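Local coordinates for protein tropomodulin TMD-1 (PDB 1PGV) that probably caps the pointed end of actin filaments, blocking elongation and depolymerization there, the present chain being its C-terminal domain, at residues S139-N143 with Q144-D148; R181-E184 with R185-R189. All blocks are in the same frame, centred on the assembly; numbering follows the deposited sequence.

In the fold
Following the chain from its N terminus, strands 45-47, 74-76, 102-104, 130-132 and 161-163 are laid down in order as one parallel sheet, with helices between them, the alternating plan of a leucine-rich repeat domain. Contact 1 comes first, where the loop leaving strand 130-132 turns into helix 143-155. Contact 2 follows on the last helix, 169-190, beyond the final strand. Both are local and in series, so neither nests within nor crosses the other; their centres are about 27 Å apart. Contact 1 ties a helix start to helix 112-121 and to the loop after strand 161-163, whereas contact 2 reaches back to the end of helix 143-155 and the loop between it and that strand.

Contact 1 (S139-N143 with Q144-D148); sequences SVLGN and QVEMD
Leu141 meets the first turn of helix 143-155 with two parts of its side chain. Its CB lies 3.9 Å from Val145 CG1, and the methyl CD1 comes equally near the CG methylene of Glu146; in both pairs the side chains cross at about a right angle. With Glu146 CG anti to its own carbonyl carbon (chi1 -69°), the acid leans back over the chain that enters the helix.

Backbone bonds wind the turn: Glu146 N donates to Gly142 O at 3.1 Å, and Met147 N to Asn143 O at 3.0 Å. Gly142, with its positive phi of 93°, occupies the N-cap position.

Two waters bridge loop and helix. One molecule donates to Leu141 O and accepts from Val145 N at 3.0 Å. Another accepts from Gly142 N and donates to Glu146 OE2 at 2.6 Å, linking the N-cap residue to the buried acid. Farther out, Ala167 N and Ser168 N hold one carboxylate oxygen each, fixing the group's rotation, while Pro112 packs on Leu141 and Val145. The arrangement is a helix N-terminus with glycine at the N-cap position and a water taking up the Val145 N-H of the first turn; it joins the loop after strand 130-132 to helix 143-155, against helix 112-121, in the leucine-rich repeat fold.

Contact 2 (R181-E184 with R185-R189); sequences RNYE and RVRLR
Arg185 N donates to Arg181 O at 3.0 Å, one of the i to i+4 bonds that run through this outer part of helix 169-190, the terminal helix of the leucine-rich repeat domain. The Arg185 side chain is extended from CG to NE and heads away from the preceding turn, making a long, weak ion pair with Glu157.

One turn back, Arg181 grips Asn182 OD1 side-on with NE and NH2, and both nitrogens approach from the same face of the amide plane. The Asn182 ND2 end turns to the carbonyls of Leu159 and Asn156, while Arg181 NH1 reaches that of Glu154; together they fasten the helix to the end of helix 143-155 and the loop leading into strand 161-163.

At Val186, N bonds Asn182 O and the CG2 methyl rests 3.5 Å from that same oxygen. Arg187 follows, its N bonded to Tyr183 O and its CD approaching Tyr183 CE1 obliquely. A bend at chi3 (69°) turns its guanidinium alongside Glu184, whose own chain is folded at chi2; the two flat groups are 43° apart. The two stronger bonds of the salt bridge converge on Glu184 OE1, which takes Arg187 NE at 2.9 Å and, through its syn lone pair, Arg187 NH2 at 2.8 Å; a weak bond runs from NE to OE2. Leu188 then sets CG 3.3 Å from Glu184 O, the acceptor of its N-H.

Contact 1 (S139-N143 with Q144-D148)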
# COMPACT_ATOMS: atom_id res chain seq x y z
N SER A 139 -2.22 14.87 -8.77
CA SER A 139 -1.42 15.08 -7.57
C SER A 139 -2.13 15.73 -6.39
O SER A 139 -1.90 15.35 -5.24
CB SER A 139 -0.16 15.88 -7.93
OG SER A 139 -0.50 17.09 -8.58
N VAL A 140 -3.00 16.70 -6.65
CA VAL A 140 -3.71 17.41 -5.58
C VAL A 140 -4.73 16.53 -4.86
O VAL A 140 -5.75 16.15 -5.42
CB VAL A 140 -4.42 18.66 -6.12
CG1 VAL A 140 -5.12 19.40 -4.99
CG2 VAL A 140 -3.41 19.57 -6.81
N LEU A 141 -4.44 16.24 -3.59
CA LEU A 141 -5.32 15.41 -2.78
C LEU A 141 -6.60 16.12 -2.35
O LEU A 141 -7.68 15.54 -2.35
CB LEU A 141 -4.58 14.93 -1.53
CG LEU A 141 -3.31 14.12 -1.75
CD1 LEU A 141 -2.60 13.90 -0.41
CD2 LEU A 141 -3.65 12.78 -2.40
N GLY A 142 -6.45 17.39 -1.97
CA GLY A 142 -7.60 18.15 -1.50
C GLY A 142 -7.69 18.05 0.01
O GLY A 142 -7.20 17.08 0.61
N ASN A 143 -8.36 19.02 0.62
CA ASN A 143 -8.48 19.04 2.07
C ASN A 143 -9.12 17.82 2.72
O ASN A 143 -8.59 17.28 3.69
CB ASN A 143 -9.24 20.29 2.51
CG ASN A 143 -9.22 20.49 4.01
OD1 ASN A 143 -8.15 20.61 4.61
ND2 ASN A 143 -10.39 20.51 4.63
N GLN A 144 -10.26 17.38 2.20
CA GLN A 144 -10.93 16.24 2.81
C GLN A 144 -10.08 14.98 2.82
O GLN A 144 -10.03 14.27 3.82
CB GLN A 144 -12.26 15.98 2.11
CG GLN A 144 -13.25 17.13 2.27
CD GLN A 144 -14.67 16.75 1.91
OE1 GLN A 144 -15.58 17.58 2.00
NE2 GLN A 144 -14.88 15.50 1.51
N VAL A 145 -9.38 14.73 1.72
CA VAL A 145 -8.54 13.55 1.63
C VAL A 145 -7.36 13.65 2.61
O VAL A 145 -7.06 12.70 3.32
CB VAL A 145 -8.01 13.34 0.20
CG1 VAL A 145 -6.89 12.30 0.20
CG2 VAL A 145 -9.16 12.85 -0.69
N GLU A 146 -6.72 14.81 2.66
CA GLU A 146 -5.59 14.98 3.57
C GLU A 146 -6.00 14.81 5.03
O GLU A 146 -5.26 14.21 5.83
CB GLU A 146 -4.93 16.35 3.35
CG GLU A 146 -4.22 16.45 2.01
CD GLU A 146 -3.15 17.51 2.00
OE1 GLU A 146 -2.75 17.95 3.09
OE2 GLU A 146 -2.69 17.89 0.91
N MET A 147 -7.18 15.30 5.39
CA MET A 147 -7.66 15.17 6.76
C MET A 147 -7.97 13.70 7.09
O MET A 147 -7.74 13.24 8.21
CB MET A 147 -8.91 16.03 6.97
CG MET A 147 -8.67 17.48 6.60
SD MET A 147 -7.44 18.28 7.65
CE MET A 147 -7.91 20.01 7.46
N ASP A 148 -8.47 12.98 6.09
CA ASP A 148 -8.79 11.56 6.23
C ASP A 148 -7.48 10.82 6.50
O ASP A 148 -7.33 10.11 7.50
CB ASP A 148 -9.40 11.05 4.92
CG ASP A 148 -9.82 9.60 4.98
OD1 ASP A 148 -9.17 8.79 5.70
OD2 ASP A 148 -10.79 9.23 4.29
O HOH W 1 -10.07 16.02 -0.88
O HOH W 2 -1.72 16.99 -1.82
O HOH W 3 -4.06 18.95 -1.04

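Contact 2 (R181-E184 with R185-R189)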
# COMPACT_ATOMS: atom_id res chain seq x y z
N ARG A 181 6.85 8.32 15.91
CA ARG A 181 6.37 7.59 17.08
C ARG A 181 6.45 6.09 16.79
O ARG A 181 6.90 5.30 17.63
CB ARG A 181 4.92 8.00 17.36
CG ARG A 181 4.18 7.15 18.39
CD ARG A 181 2.66 7.31 18.20
NE ARG A 181 2.21 6.65 16.98
CZ ARG A 181 1.05 6.88 16.37
NH1 ARG A 181 0.19 7.78 16.86
NH2 ARG A 181 0.73 6.19 15.28
N ASN A 182 6.01 5.70 15.59
CA ASN A 182 6.04 4.29 15.21
C ASN A 182 7.47 3.77 15.08
O ASN A 182 7.76 2.63 15.44
CB ASN A 182 5.28 4.07 13.90
CG ASN A 182 3.79 4.34 14.04
OD1 ASN A 182 3.28 4.46 15.15
ND2 ASN A 182 3.08 4.41 12.91
N TYR A 183 8.36 4.60 14.56
CA TYR A 183 9.75 4.19 14.41
C TYR A 183 10.35 3.95 15.79
O TYR A 183 11.10 3.00 15.99
CB TYR A 183 10.54 5.27 13.66
CG TYR A 183 12.01 4.96 13.50
CD1 TYR A 183 12.93 5.29 14.50
CD2 TYR A 183 12.48 4.32 12.35
CE1 TYR A 183 14.29 5.00 14.35
CE2 TYR A 183 13.84 4.03 12.20
CZ TYR A 183 14.73 4.37 13.20
OH TYR A 183 16.07 4.09 13.04
N GLU A 184 10.01 4.81 16.75
CA GLU A 184 10.52 4.67 18.11
C GLU A 184 9.97 3.41 18.77
O GLU A 184 10.66 2.76 19.57
CB GLU A 184 10.17 5.89 18.95
CG GLU A 184 11.03 7.09 18.64
CD GLU A 184 12.50 6.77 18.81
OE1 GLU A 184 12.86 6.27 19.90
OE2 GLU A 184 13.29 7.01 17.87
N ARG A 185 8.73 3.06 18.44
CA ARG A 185 8.10 1.87 18.99
C ARG A 185 8.89 0.64 18.55
O ARG A 185 9.14 -0.28 19.35
CB ARG A 185 6.65 1.79 18.50
CG ARG A 185 5.86 0.59 18.99
CD ARG A 185 4.37 0.91 19.02
NE ARG A 185 3.54 -0.27 18.81
CZ ARG A 185 3.49 -0.93 17.65
NH1 ARG A 185 4.22 -0.52 16.63
NH2 ARG A 185 2.72 -2.00 17.52
N VAL A 186 9.30 0.63 17.28
CA VAL A 186 10.08 -0.47 16.72
C VAL A 186 11.48 -0.52 17.35
O VAL A 186 11.96 -1.60 17.72
CB VAL A 186 10.24 -0.33 15.19
CG1 VAL A 186 11.26 -1.34 14.66
CG2 VAL A 186 8.89 -0.54 14.50
N ARG A 187 12.11 0.64 17.45
CA ARG A 187 13.46 0.74 18.02
C ARG A 187 13.48 0.17 19.44
O ARG A 187 14.34 -0.65 19.77
CB ARG A 187 13.92 2.20 18.03
CG ARG A 187 15.39 2.39 18.39
CD ARG A 187 15.79 3.86 18.37
NE ARG A 187 15.17 4.63 19.44
CZ ARG A 187 15.59 4.65 20.69
NH1 ARG A 187 16.66 3.95 21.05
NH2 ARG A 187 14.95 5.38 21.60
N LEU A 188 12.53 0.60 20.26
CA LEU A 188 12.47 0.12 21.64
C LEU A 188 12.17 -1.38 21.71
O LEU A 188 12.72 -2.08 22.56
CB LEU A 188 11.42 0.90 22.44
CG LEU A 188 11.75 2.38 22.67
CD1 LEU A 188 10.68 3.02 23.55
CD2 LEU A 188 13.12 2.51 23.34
N ARG A 189 11.32 -1.87 20.82
CA ARG A 189 10.99 -3.29 20.84
C ARG A 189 12.24 -4.09 20.46
O ARG A 189 12.47 -5.17 21.00
CB ARG A 189 9.85 -3.60 19.87
CG ARG A 189 9.22 -4.98 20.09
CD ARG A 189 7.87 -5.10 19.39
NE ARG A 189 8.00 -5.15 17.94
CZ ARG A 189 8.58 -6.15 17.27
NH1 ARG A 189 9.08 -7.18 17.94
NH2 ARG A 189 8.65 -6.12 15.95